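Local coordinates for aminoacyl-tRNA synthetase-interacting multifunctional protein p43 (Plasmodium vivax, PDB 6IPA) that probably binds tRNA through its C-terminal EMAP II-like domain and associates with aminoacyl-tRNA synthetases, at residues V50-E55 against H95-V100; R85-S90 against E125-L130; K105-R110 against L157-E162; V138-I143 against L188-E193. One frame throughout, in Å; residues are numbered along the deposited sequence.

Contact 1 (V50-E55 against H95-V100); sequences VGYVEE and HKYVLV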
loop_
_atom_site.group_PDB
_atom_site.type_symbol
_atom_site.label_atom_id
_atom_site.label_comp_id
_atom_site.label_asym_id
_atom_site.label_seq_id
_atom_site.Cartn_x
_atom_site.Cartn_y
_atom_site.Cartn_z
ATOM N N VAL A 50 -5.951 3.979 3.565
ATOM C CA VAL A 50 -6.712 2.766 3.530
ATOM C C VAL A 50 -7.746 2.841 2.435
ATOM O O VAL A 50 -8.463 3.838 2.308
ATOM C CB VAL A 50 -7.421 2.458 4.834
ATOM C CG1 VAL A 50 -6.474 2.626 6.009
ATOM C CG2 VAL A 50 -8.586 3.370 5.026
ATOM N N GLY A 51 -7.780 1.782 1.640
ATOM C CA GLY A 51 -8.854 1.583 0.688
ATOM C C GLY A 51 -9.549 0.232 0.834
ATOM O O GLY A 51 -9.031 -0.701 1.436
ATOM N N TYR A 52 -10.740 0.157 0.280
ATOM C CA TYR A 52 -11.540 -1.082 0.198
ATOM C C TYR A 52 -11.442 -1.580 -1.214
ATOM O O TYR A 52 -11.805 -0.852 -2.147
ATOM C CB TYR A 52 -12.998 -0.759 0.440
ATOM C CG TYR A 52 -13.910 -1.951 0.516
ATOM C CD1 TYR A 52 -13.651 -2.988 1.401
ATOM C CD2 TYR A 52 -15.065 -2.028 -0.265
ATOM C CE1 TYR A 52 -14.497 -4.083 1.489
ATOM C CE2 TYR A 52 -15.930 -3.095 -0.160
ATOM C CZ TYR A 52 -15.635 -4.127 0.717
ATOM O OH TYR A 52 -16.431 -5.237 0.822
ATOM N N VAL A 53 -10.951 -2.815 -1.373
ATOM C CA VAL A 53 -10.862 -3.439 -2.693
ATOM C C VAL A 53 -12.272 -3.833 -3.191
ATOM O O VAL A 53 -12.852 -4.819 -2.730
ATOM C CB VAL A 53 -9.966 -4.697 -2.638
ATOM C CG1 VAL A 53 -9.905 -5.344 -3.993
ATOM C CG2 VAL A 53 -8.550 -4.347 -2.132
ATOM N N GLU A 54 -12.835 -3.059 -4.108
ATOM C CA GLU A 54 -14.134 -3.397 -4.688
ATOM C C GLU A 54 -14.142 -4.604 -5.634
ATOM O O GLU A 54 -15.062 -5.401 -5.574
ATOM C CB GLU A 54 -14.657 -2.194 -5.429
ATOM C CG GLU A 54 -15.094 -1.114 -4.465
ATOM C CD GLU A 54 -15.770 0.016 -5.168
ATOM O OE1 GLU A 54 -15.691 0.049 -6.415
ATOM O OE2 GLU A 54 -16.342 0.876 -4.461
ATOM N N GLU A 55 -13.138 -4.710 -6.507
ATOM C CA GLU A 55 -13.087 -5.708 -7.599
ATOM C C GLU A 55 -11.673 -6.201 -7.875
ATOM O O GLU A 55 -10.734 -5.401 -7.909
ATOM C CB GLU A 55 -13.598 -5.146 -8.922
ATOM C CG GLU A 55 -15.097 -5.198 -9.131
ATOM C CD GLU A 55 -15.520 -4.710 -10.519
ATOM O OE1 GLU A 55 -15.121 -5.320 -11.562
ATOM O OE2 GLU A 55 -16.245 -3.692 -10.567
ATOM N N HIS A 95 -12.687 -7.416 -1.528
ATOM C CA HIS A 95 -13.385 -6.962 -0.328
ATOM C C HIS A 95 -12.510 -6.865 0.932
ATOM O O HIS A 95 -13.003 -6.848 2.043
ATOM C CB HIS A 95 -14.646 -7.805 -0.108
ATOM C CG HIS A 95 -15.700 -7.534 -1.134
ATOM N ND1 HIS A 95 -16.767 -8.385 -1.372
ATOM C CD2 HIS A 95 -15.836 -6.504 -2.012
ATOM C CE1 HIS A 95 -17.509 -7.886 -2.339
ATOM N NE2 HIS A 95 -16.978 -6.741 -2.741
ATOM N N LYS A 96 -11.202 -6.751 0.737
ATOM C CA LYS A 96 -10.282 -6.389 1.823
ATOM C C LYS A 96 -10.104 -4.869 1.898
ATOM O O LYS A 96 -10.306 -4.131 0.912
ATOM C CB LYS A 96 -8.907 -7.031 1.630
ATOM C CG LYS A 96 -8.905 -8.543 1.632
ATOM C CD LYS A 96 -9.353 -9.130 2.950
ATOM C CE LYS A 96 -9.522 -10.639 2.791
ATOM N NZ LYS A 96 -8.273 -11.311 2.280
ATOM N N TYR A 97 -9.728 -4.446 3.100
ATOM C CA TYR A 97 -9.286 -3.088 3.414
ATOM C C TYR A 97 -7.774 -3.132 3.280
ATOM O O TYR A 97 -7.110 -3.899 3.981
ATOM C CB TYR A 97 -9.740 -2.663 4.850
ATOM C CG TYR A 97 -11.194 -2.227 4.904
ATOM C CD1 TYR A 97 -11.560 -0.917 4.653
ATOM C CD2 TYR A 97 -12.203 -3.138 5.173
ATOM C CE1 TYR A 97 -12.893 -0.519 4.683
ATOM C CE2 TYR A 97 -13.532 -2.768 5.192
ATOM C CZ TYR A 97 -13.873 -1.455 4.943
ATOM O OH TYR A 97 -15.196 -1.085 4.990
ATOM N N VAL A 98 -7.217 -2.327 2.374
ATOM C CA VAL A 98 -5.781 -2.421 2.114
ATOM C C VAL A 98 -5.163 -1.066 2.359
ATOM O O VAL A 98 -5.901 -0.084 2.600
ATOM C CB VAL A 98 -5.489 -2.937 0.707
ATOM C CG1 VAL A 98 -5.994 -4.352 0.583
ATOM C CG2 VAL A 98 -6.147 -2.063 -0.346
ATOM N N LEU A 99 -3.819 -1.044 2.351
ATOM C CA LEU A 99 -3.038 0.194 2.483
ATOM C C LEU A 99 -2.488 0.629 1.161
ATOM O O LEU A 99 -1.622 -0.024 0.599
ATOM C CB LEU A 99 -1.889 -0.002 3.450
ATOM C CG LEU A 99 -2.350 -0.305 4.895
ATOM C CD1 LEU A 99 -1.266 0.154 5.882
ATOM C CD2 LEU A 99 -3.690 0.319 5.286
ATOM N N VAL A 100 -3.003 1.740 0.658
ATOM C CA VAL A 100 -2.560 2.260 -0.639
ATOM C C VAL A 100 -1.615 3.429 -0.476
ATOM O O VAL A 100 -1.985 4.409 0.174
ATOM C CB VAL A 100 -3.781 2.733 -1.482
ATOM C CG1 VAL A 100 -3.327 3.279 -2.823
ATOM C CG2 VAL A 100 -4.747 1.574 -1.685
#
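Tyr-52 meets His-95 and Tyr-97 together, forming an aromatic cluster where strand 97-101 begins. Its ring is nearly parallel to the His-95 imidazole, the planes 3° apart, but slid so far aside that the rings barely overlap; the phenol end does the touching, with Tyr-52 OH 3.1 Å from His-95 CG. Tyr-52 CD1 also lies over one face of the Tyr-97 ring, offset toward its rim and 3.8 Å from Tyr-97 CE2, with the planes inclined at 41°. With CG anti to the backbone N (chi1 -174°), the Tyr-52 ring is carried across to these partners. Further along the same face, Val-50 CG1 packs on Leu-99 CD2. Val-53 CG2 crosses Val-98 CG1 at about a right angle, 3.7 Å away, and Ile-70 of strand 66-71 touches both valines. Four backbone bonds hold this register: Gly-51 and Val-98 exchange a pair, Val-53 N reaches Lys-96 O at 2.7 Å in a nearly straight bond, and His-95 N closes on Val-53 O. The result is an antiparallel pairing of strands 48-58 and 97-101 within the beta sheet of the tRNA-binding domain, a member of the OB-fold clan.

Contact 2 (R85-S90 against E125-L130); sequences RLKKNS and EQIELL
Lys-88 NZ makes the shortest polar bond here, a salt bridge of 2.8 Å to Glu-128 OE1. The ammonium comes from above the carboxylate, 38° out of its plane, and also lies 3.2 Å from Glu-128 OE2, so both oxygens are close to the charge. Glu-128 starts away from the loop, and a bend at chi2 (-67°) folds its carboxylate back to the lysine. Lys-88 is itself bent at chi2 and chi3, and its CE passes 3.2 Å from Ile-127 O on the way. Lys-87, by contrast, is extended beyond CG; it runs to the start of the strand and gives its NZ to Glu-125 O at 3.0 Å, with the ammonium tilted 29° from the carbonyl plane. Its CB and CD lie across Ile-127 CG2, with CD 4.0 Å away, the apolar part of an otherwise polar surface contact. Two consecutive lysines thus straddle Ile-127, one binding a backbone carbonyl before it and the other a side chain after it. Tyr-66 OH is hydrogen-bonded to Lys-88 O, tying the loop to strand 66-71. That loop, between strands 78-82 and 97-101, thereby lies against strand 126-129, which pairs in turn with strand 120-123.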
loop_
_atom_site.group_PDB
_atom_site.type_symbol
_atom_site.label_atom_id
_atom_site.label_comp_id
_atom_site.label_asym_id
_atom_site.label_seq_id
_atom_site.Cartn_x
_atom_site.Cartn_y
_atom_site.Cartn_z
ATOM N N ARG A 85 -0.618 -11.934 -8.946
ATOM C CA ARG A 85 -1.408 -12.985 -9.661
ATOM C C ARG A 85 -0.875 -14.420 -9.442
ATOM O O ARG A 85 -1.655 -15.341 -9.241
ATOM C CB ARG A 85 -1.554 -12.675 -11.160
ATOM N N LEU A 86 0.440 -14.596 -9.406
ATOM C CA LEU A 86 1.036 -15.942 -9.224
ATOM C C LEU A 86 1.162 -16.401 -7.778
ATOM O O LEU A 86 1.504 -17.560 -7.546
ATOM C CB LEU A 86 2.435 -16.029 -9.848
ATOM C CG LEU A 86 2.539 -16.034 -11.379
ATOM C CD1 LEU A 86 4.008 -15.959 -11.772
ATOM C CD2 LEU A 86 1.868 -17.255 -12.015
ATOM N N LYS A 87 0.926 -15.525 -6.804
ATOM C CA LYS A 87 1.042 -15.941 -5.402
ATOM C C LYS A 87 -0.227 -15.788 -4.594
ATOM O O LYS A 87 -0.250 -16.177 -3.425
ATOM C CB LYS A 87 2.210 -15.230 -4.720
ATOM C CG LYS A 87 3.556 -15.715 -5.229
ATOM C CD LYS A 87 4.723 -14.964 -4.627
ATOM C CE LYS A 87 6.045 -15.683 -4.865
ATOM N NZ LYS A 87 7.173 -14.966 -4.205
ATOM N N LYS A 88 -1.296 -15.280 -5.206
ATOM C CA LYS A 88 -2.541 -15.049 -4.471
ATOM C C LYS A 88 -3.748 -15.258 -5.326
ATOM O O LYS A 88 -3.735 -14.875 -6.479
ATOM C CB LYS A 88 -2.584 -13.598 -3.968
ATOM C CG LYS A 88 -1.666 -13.290 -2.796
ATOM C CD LYS A 88 -2.223 -13.791 -1.490
ATOM C CE LYS A 88 -1.131 -14.391 -0.635
ATOM N NZ LYS A 88 -1.744 -14.735 0.671
ATOM N N ASN A 89 -4.814 -15.809 -4.747
ATOM C CA ASN A 89 -6.108 -15.937 -5.457
ATOM C C ASN A 89 -6.968 -14.659 -5.315
ATOM O O ASN A 89 -6.745 -13.852 -4.416
ATOM C CB ASN A 89 -6.895 -17.143 -4.926
ATOM C CG ASN A 89 -6.073 -18.455 -4.873
ATOM O OD1 ASN A 89 -5.570 -18.957 -5.879
ATOM N ND2 ASN A 89 -5.997 -19.036 -3.684
ATOM N N SER A 90 -7.967 -14.487 -6.169
ATOM C CA SER A 90 -8.791 -13.267 -6.161
ATOM C C SER A 90 -9.525 -13.019 -4.850
ATOM O O SER A 90 -9.553 -11.898 -4.329
ATOM C CB SER A 90 -9.841 -13.316 -7.279
ATOM O OG SER A 90 -10.958 -14.112 -6.900
ATOM N N GLU A 125 9.398 -16.860 0.413
ATOM C CA GLU A 125 8.611 -16.904 -0.819
ATOM C C GLU A 125 7.171 -16.410 -0.594
ATOM O O GLU A 125 6.438 -16.184 -1.556
ATOM C CB GLU A 125 8.670 -18.327 -1.401
ATOM C CG GLU A 125 10.111 -18.846 -1.453
ATOM C CD GLU A 125 10.246 -20.328 -1.775
ATOM O OE1 GLU A 125 9.248 -21.091 -1.614
ATOM O OE2 GLU A 125 11.373 -20.738 -2.173
ATOM N N GLN A 126 6.793 -16.203 0.669
ATOM C CA GLN A 126 5.445 -15.706 1.031
ATOM C C GLN A 126 5.312 -14.200 0.817
ATOM O O GLN A 126 6.264 -13.428 1.096
ATOM C CB GLN A 126 5.134 -15.971 2.505
ATOM C CG GLN A 126 5.091 -17.432 2.939
ATOM C CD GLN A 126 5.040 -17.585 4.455
ATOM O OE1 GLN A 126 3.972 -17.577 5.057
ATOM N NE2 GLN A 126 6.210 -17.722 5.077
ATOM N N ILE A 127 4.138 -13.768 0.353
ATOM C CA ILE A 127 3.817 -12.336 0.387
ATOM C C ILE A 127 2.398 -12.177 0.913
ATOM O O ILE A 127 1.510 -12.865 0.445
ATOM C CB ILE A 127 4.033 -11.658 -0.992
ATOM C CG1 ILE A 127 3.824 -10.125 -0.931
ATOM C CG2 ILE A 127 3.148 -12.289 -2.060
ATOM C CD1 ILE A 127 3.980 -9.430 -2.273
ATOM N N GLU A 128 2.181 -11.328 1.912
ATOM C CA GLU A 128 0.836 -11.067 2.425
ATOM C C GLU A 128 0.545 -9.573 2.417
ATOM O O GLU A 128 1.467 -8.750 2.436
ATOM C CB GLU A 128 0.654 -11.587 3.855
ATOM C CG GLU A 128 0.975 -13.059 4.089
ATOM C CD GLU A 128 0.006 -14.036 3.379
ATOM O OE1 GLU A 128 -1.204 -13.715 3.207
ATOM O OE2 GLU A 128 0.468 -15.145 3.008
ATOM N N LEU A 129 -0.733 -9.221 2.378
ATOM C CA LEU A 129 -1.131 -7.834 2.447
ATOM C C LEU A 129 -0.906 -7.292 3.852
ATOM O O LEU A 129 -1.019 -8.028 4.830
ATOM C CB LEU A 129 -2.630 -7.705 2.197
ATOM C CG LEU A 129 -3.247 -8.094 0.907
ATOM C CD1 LEU A 129 -4.733 -7.987 1.120
ATOM C CD2 LEU A 129 -2.851 -7.147 -0.165
ATOM N N LEU A 130 -0.656 -5.991 3.951
ATOM C CA LEU A 130 -0.689 -5.283 5.265
ATOM C C LEU A 130 -2.144 -5.039 5.511
ATOM O O LEU A 130 -2.884 -4.819 4.566
ATOM C CB LEU A 130 0.097 -3.968 5.239
ATOM C CG LEU A 130 1.565 -4.083 4.802
ATOM C CD1 LEU A 130 2.226 -2.717 4.784
ATOM C CD2 LEU A 130 2.362 -5.085 5.670
#

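Contact 3 (K105-R110 against L157-E162); sequences KEKSLR and LSFDKE
Lys-105 lies across the ring of Phe-159, meeting it at about a right angle and touching it along most of its length. CB comes first, 3.5 Å from Phe-159 CE1 and nearly as close to CZ. CG then passes Leu-157 O at 3.6 Å, while CD moves over to the CZ and CE2 side of the ring. Lys-105 CE lies between these neighbours, 4.0 Å from Leu-157 O and close to Phe-159 CE2. Bends at chi2, chi3 and chi4, the last 78°, curl the chain round so that the ammonium finishes above the ring. There NZ is 3.5 Å from the centroid of the Phe-159 ring and 31° off its normal, a cation-pi contact over the face. Other atoms frame the aromatic group: Glu-106 O lies at its edge, in plane, 3.8 Å from Phe-159 CE1, and Lys-107 CG approaches the same carbon more loosely. One water joins the two backbones, accepting from Lys-105 N at 2.8 Å and donating to Ser-158 O at 2.9 Å. Leu-157 also has a backbone hydrogen bond to Asn-103, just ahead of this strand-bearing segment. No direct hydrogen bond crosses between 105-110 and 157-162, so the surface join relies on the ring's electrons, on methylene packing and on a shared water, and the ring probably stabilises the lysine's positive charge.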
loop_
_atom_site.group_PDB
_atom_site.type_symbol
_atom_site.label_atom_id
_atom_site.label_comp_id
_atom_site.label_asym_id
_atom_site.label_seq_id
_atom_site.Cartn_x
_atom_site.Cartn_y
_atom_site.Cartn_z
ATOM N N LYS A 105 2.297 8.772 -9.036
ATOM C CA LYS A 105 1.543 9.258 -10.203
ATOM C C LYS A 105 0.952 8.115 -11.001
ATOM O O LYS A 105 1.539 7.020 -11.060
ATOM C CB LYS A 105 2.432 10.082 -11.170
ATOM C CG LYS A 105 2.942 11.416 -10.629
ATOM C CD LYS A 105 2.944 12.560 -11.650
ATOM C CE LYS A 105 4.139 13.484 -11.466
ATOM N NZ LYS A 105 5.381 12.878 -12.030
ATOM N N GLU A 106 -0.214 8.387 -11.604
ATOM C CA GLU A 106 -0.869 7.474 -12.534
ATOM C C GLU A 106 0.137 7.064 -13.608
ATOM O O GLU A 106 0.898 7.913 -14.122
ATOM C CB GLU A 106 -2.093 8.124 -13.209
ATOM C CG GLU A 106 -2.864 7.149 -14.121
ATOM C CD GLU A 106 -4.328 7.542 -14.418
ATOM O OE1 GLU A 106 -4.589 8.567 -15.107
ATOM O OE2 GLU A 106 -5.232 6.799 -13.995
ATOM N N LYS A 107 0.147 5.767 -13.904
ATOM C CA LYS A 107 0.941 5.150 -14.971
ATOM C C LYS A 107 0.020 4.323 -15.905
ATOM O O LYS A 107 -1.141 4.087 -15.561
ATOM C CB LYS A 107 2.001 4.258 -14.343
ATOM C CG LYS A 107 3.228 5.023 -13.932
ATOM C CD LYS A 107 4.296 4.070 -13.435
ATOM C CE LYS A 107 4.103 3.772 -11.962
ATOM N NZ LYS A 107 5.207 2.904 -11.469
ATOM N N SER A 108 0.500 3.908 -17.063
ATOM C CA SER A 108 -0.325 3.112 -17.952
ATOM C C SER A 108 0.402 1.866 -18.309
ATOM O O SER A 108 1.168 1.882 -19.207
ATOM C CB SER A 108 -0.638 3.885 -19.233
ATOM O OG SER A 108 -1.740 3.380 -19.964
ATOM N N LEU A 109 0.117 0.756 -17.655
ATOM C CA LEU A 109 0.788 -0.497 -17.948
ATOM C C LEU A 109 -0.031 -1.395 -18.804
ATOM O O LEU A 109 -1.163 -1.664 -18.491
ATOM C CB LEU A 109 0.964 -1.262 -16.689
ATOM C CG LEU A 109 1.864 -0.630 -15.688
ATOM C CD1 LEU A 109 1.890 -1.377 -14.376
ATOM C CD2 LEU A 109 3.236 -0.480 -16.303
ATOM N N ARG A 110 0.504 -1.745 -19.958
ATOM C CA ARG A 110 -0.099 -2.672 -20.901
ATOM C C ARG A 110 -1.536 -2.421 -21.199
ATOM O O ARG A 110 -2.326 -3.282 -21.113
ATOM C CB ARG A 110 0.184 -4.117 -20.540
ATOM C CG ARG A 110 1.614 -4.535 -20.816
ATOM C CD ARG A 110 1.717 -6.037 -20.634
ATOM N NE ARG A 110 2.994 -6.732 -20.852
ATOM C CZ ARG A 110 3.832 -7.111 -19.890
ATOM N NH1 ARG A 110 3.627 -6.792 -18.637
ATOM N NH2 ARG A 110 4.910 -7.775 -20.192
ATOM N N LEU A 157 4.631 12.224 -6.073
ATOM C CA LEU A 157 5.957 11.679 -6.041
ATOM C C LEU A 157 6.486 11.578 -7.429
ATOM O O LEU A 157 5.745 11.491 -8.373
ATOM C CB LEU A 157 5.959 10.316 -5.402
ATOM C CG LEU A 157 5.435 10.242 -3.970
ATOM C CD1 LEU A 157 5.303 8.779 -3.563
ATOM C CD2 LEU A 157 6.329 10.971 -2.972
ATOM N N SER A 158 7.804 11.615 -7.541
ATOM C CA SER A 158 8.535 11.584 -8.823
ATOM C C SER A 158 8.273 10.322 -9.666
ATOM O O SER A 158 7.819 9.317 -9.143
ATOM C CB SER A 158 10.055 11.713 -8.489
ATOM O OG SER A 158 10.935 11.504 -9.593
ATOM N N PHE A 159 8.539 10.394 -10.969
ATOM C CA PHE A 159 8.521 9.213 -11.822
ATOM C C PHE A 159 9.879 8.491 -11.734
ATOM O O PHE A 159 9.960 7.274 -11.881
ATOM C CB PHE A 159 8.264 9.585 -13.282
ATOM C CG PHE A 159 6.818 9.783 -13.637
ATOM C CD1 PHE A 159 5.883 8.807 -13.393
ATOM C CD2 PHE A 159 6.413 10.940 -14.292
ATOM C CE1 PHE A 159 4.555 8.994 -13.745
ATOM C CE2 PHE A 159 5.089 11.142 -14.649
ATOM C CZ PHE A 159 4.151 10.166 -14.374
ATOM N N ASP A 160 10.944 9.264 -11.555
ATOM C CA ASP A 160 12.292 8.731 -11.367
ATOM C C ASP A 160 12.404 8.053 -9.999
ATOM O O ASP A 160 12.365 8.732 -8.968
ATOM C CB ASP A 160 13.329 9.875 -11.450
ATOM C CG ASP A 160 14.782 9.368 -11.502
ATOM O OD1 ASP A 160 14.995 8.184 -11.861
ATOM O OD2 ASP A 160 15.718 10.152 -11.200
ATOM N N LYS A 161 12.574 6.735 -9.996
ATOM C CA LYS A 161 12.672 5.952 -8.766
ATOM C C LYS A 161 13.643 6.604 -7.811
ATOM O O LYS A 161 13.353 6.780 -6.628
ATOM C CB LYS A 161 13.226 4.564 -9.041
ATOM C CG LYS A 161 12.441 3.649 -9.975
ATOM C CD LYS A 161 13.145 2.279 -10.096
ATOM C CE LYS A 161 14.614 2.431 -10.526
ATOM N NZ LYS A 161 15.374 1.177 -10.757
ATOM N N GLU A 162 14.813 6.941 -8.346
ATOM C CA GLU A 162 15.909 7.524 -7.568
ATOM C C GLU A 162 15.562 8.841 -6.880
ATOM O O GLU A 162 16.209 9.206 -5.903
ATOM C CB GLU A 162 17.158 7.719 -8.454
ATOM C CG GLU A 162 17.813 6.419 -8.912
ATOM C CD GLU A 162 18.952 6.644 -9.891
ATOM O OE1 GLU A 162 19.854 7.474 -9.627
ATOM O OE2 GLU A 162 18.952 5.977 -10.945
HETATM O O HOH W 1 5.038 8.630 -8.694
#

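Contact 4 (V138-I143 against L188-E193); sequences VGERII and LSSKGE
Ile-143 and Leu-188 form an antiparallel hydrogen-bonded pair, with Leu-188 N giving a bond of 2.7 Å to Ile-143 O and a weak one returning from Ile-143 N to Leu-188 O. Beside this pair Ile-142 CG2 rests 3.4 Å from Leu-188 O, and its CD1 reaches Ser-189 CB at 3.9 Å. Beyond it the chain of 188-193 turns back: a type I beta turn from Ser-189 to Gly-192 links the weakly bonded ends of strands 185-189 and 192-193 in a hairpin. Within the turn Ser-189 OG accepts from Lys-191 N at 2.7 Å, an ST turn, and donates in the carbonyl plane to Gly-192 O, which also takes the Ser-189 N-H. Glu-140 grips the head of this turn with both carboxylate oxygens. Ser-190 OG donates to Glu-140 OE1 and Ser-190 N to Glu-140 OE2, each at 2.6 Å and each on a syn lone pair, so one serine fills the inner side of the carboxylate. With chi1 at 80° Glu-140 CG sits between the backbone N and the carbonyl carbon, and the chain then runs extended to the turn. Glu-140 OE1 also has a partner from its own segment's side, a hydrogen bond from Asn-137 N.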
loop_
_atom_site.group_PDB
_atom_site.type_symbol
_atom_site.label_atom_id
_atom_site.label_comp_id
_atom_site.label_asym_id
_atom_site.label_seq_id
_atom_site.Cartn_x
_atom_site.Cartn_y
_atom_site.Cartn_z
ATOM N N VAL A 138 -12.270 4.401 4.584
ATOM C CA VAL A 138 -11.615 4.604 3.341
ATOM C C VAL A 138 -11.139 6.019 3.426
ATOM O O VAL A 138 -11.895 6.892 3.831
ATOM C CB VAL A 138 -12.581 4.450 2.103
ATOM C CG1 VAL A 138 -12.878 2.972 1.827
ATOM C CG2 VAL A 138 -13.888 5.234 2.250
ATOM N N GLY A 139 -9.895 6.251 3.063
ATOM C CA GLY A 139 -9.400 7.598 2.983
ATOM C C GLY A 139 -8.551 7.973 4.182
ATOM O O GLY A 139 -7.826 8.890 4.069
ATOM N N GLU A 140 -8.602 7.294 5.328
ATOM C CA GLU A 140 -7.739 7.762 6.422
ATOM C C GLU A 140 -6.231 7.519 6.241
ATOM O O GLU A 140 -5.750 6.434 5.827
ATOM C CB GLU A 140 -8.187 7.216 7.752
ATOM C CG GLU A 140 -7.735 5.806 8.005
ATOM C CD GLU A 140 -8.141 5.305 9.349
ATOM O OE1 GLU A 140 -9.343 5.002 9.532
ATOM O OE2 GLU A 140 -7.227 5.245 10.213
ATOM N N ARG A 141 -5.464 8.543 6.588
ATOM C CA ARG A 141 -4.007 8.551 6.388
ATOM C C ARG A 141 -3.413 7.717 7.520
ATOM O O ARG A 141 -3.789 7.904 8.674
ATOM C CB ARG A 141 -3.492 10.016 6.363
ATOM C CG ARG A 141 -2.196 10.216 5.594
ATOM C CD ARG A 141 -1.382 11.389 6.076
ATOM N NE ARG A 141 0.041 11.189 5.801
ATOM C CZ ARG A 141 0.986 12.124 5.937
ATOM N NH1 ARG A 141 0.652 13.352 6.365
ATOM N NH2 ARG A 141 2.259 11.830 5.631
ATOM N N ILE A 142 -2.563 6.745 7.163
ATOM C CA ILE A 142 -1.886 5.883 8.122
ATOM C C ILE A 142 -0.528 6.517 8.430
ATOM O O ILE A 142 0.260 6.837 7.506
ATOM C CB ILE A 142 -1.641 4.497 7.507
ATOM C CG1 ILE A 142 -2.972 3.817 7.046
ATOM C CG2 ILE A 142 -0.809 3.622 8.430
ATOM C CD1 ILE A 142 -4.058 3.729 8.107
ATOM N N ILE A 143 -0.258 6.715 9.720
ATOM C CA ILE A 143 0.850 7.552 10.189
ATOM C C ILE A 143 1.677 6.754 11.175
ATOM O O ILE A 143 1.168 5.812 11.739
ATOM C CB ILE A 143 0.332 8.831 10.915
ATOM C CG1 ILE A 143 -0.382 8.493 12.234
ATOM C CG2 ILE A 143 -0.618 9.635 10.035
ATOM C CD1 ILE A 143 -0.626 9.698 13.143
ATOM N N LEU A 188 0.173 3.386 12.355
ATOM C CA LEU A 188 -1.067 3.506 13.134
ATOM C C LEU A 188 -2.307 3.872 12.297
ATOM O O LEU A 188 -2.235 4.638 11.376
ATOM C CB LEU A 188 -0.866 4.559 14.217
ATOM C CG LEU A 188 -0.416 4.147 15.605
ATOM C CD1 LEU A 188 0.789 3.214 15.614
ATOM C CD2 LEU A 188 -0.171 5.398 16.427
ATOM N N SER A 189 -3.458 3.325 12.658
ATOM C CA SER A 189 -4.723 3.632 11.996
ATOM C C SER A 189 -5.587 4.196 13.074
ATOM O O SER A 189 -5.162 4.257 14.235
ATOM C CB SER A 189 -5.407 2.353 11.494
ATOM O OG SER A 189 -6.081 1.714 12.584
ATOM N N SER A 190 -6.820 4.537 12.711
ATOM C CA SER A 190 -7.795 5.042 13.677
ATOM C C SER A 190 -8.215 3.984 14.650
ATOM O O SER A 190 -8.860 4.294 15.645
ATOM C CB SER A 190 -9.049 5.623 12.980
ATOM O OG SER A 190 -9.706 4.726 12.086
ATOM N N LYS A 191 -7.888 2.722 14.366
ATOM C CA LYS A 191 -8.288 1.631 15.249
ATOM C C LYS A 191 -7.121 0.766 15.654
ATOM O O LYS A 191 -7.321 -0.361 16.066
ATOM C CB LYS A 191 -9.337 0.777 14.568
ATOM C CG LYS A 191 -10.552 1.552 14.115
ATOM C CD LYS A 191 -11.657 1.460 15.135
ATOM C CE LYS A 191 -12.709 2.530 14.888
ATOM N NZ LYS A 191 -14.043 2.086 15.395
ATOM N N GLY A 192 -5.904 1.276 15.529
ATOM C CA GLY A 192 -4.733 0.590 16.028
ATOM C C GLY A 192 -3.717 0.228 14.959
ATOM O O GLY A 192 -3.907 0.479 13.768
ATOM N N GLU A 193 -2.654 -0.418 15.422
ATOM C CA GLU A 193 -1.501 -0.733 14.620
ATOM C C GLU A 193 -1.799 -1.634 13.396
ATOM O O GLU A 193 -2.701 -2.472 13.396
ATOM C CB GLU A 193 -0.407 -1.365 15.489
ATOM C CG GLU A 193 -0.639 -2.858 15.768
ATOM C CD GLU A 193 0.140 -3.419 16.945
ATOM O OE1 GLU A 193 1.282 -3.039 17.180
ATOM O OE2 GLU A 193 -0.391 -4.290 17.643
#

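Contact 1 lies nearest the centre of the chain, about 9 Å from it; contact 2 touches its 95-100 segment and contact 4 its 50-55 segment. Leu-129 of contact 2 packs on Val-98 and Lys-96, while Val-50 packs on Ile-142 and Val-138 of contact 4, with a probable hydrogen bond from Gly-139 N to Val-50 O. Contacts 2 and 4 stand about 22 Å apart between centres yet reach the same antiparallel sheet. Contact 3 is separate, its nearest atoms about 9 Å from contact 1. Along the chain 1 and 2, 2 and 3, and 3 and 4 interleave, while 4 follows 1 and 2 in series. Contacts 3 and 4 bring late segments, 157-162 and 188-193, back to 105-110 and 138-143.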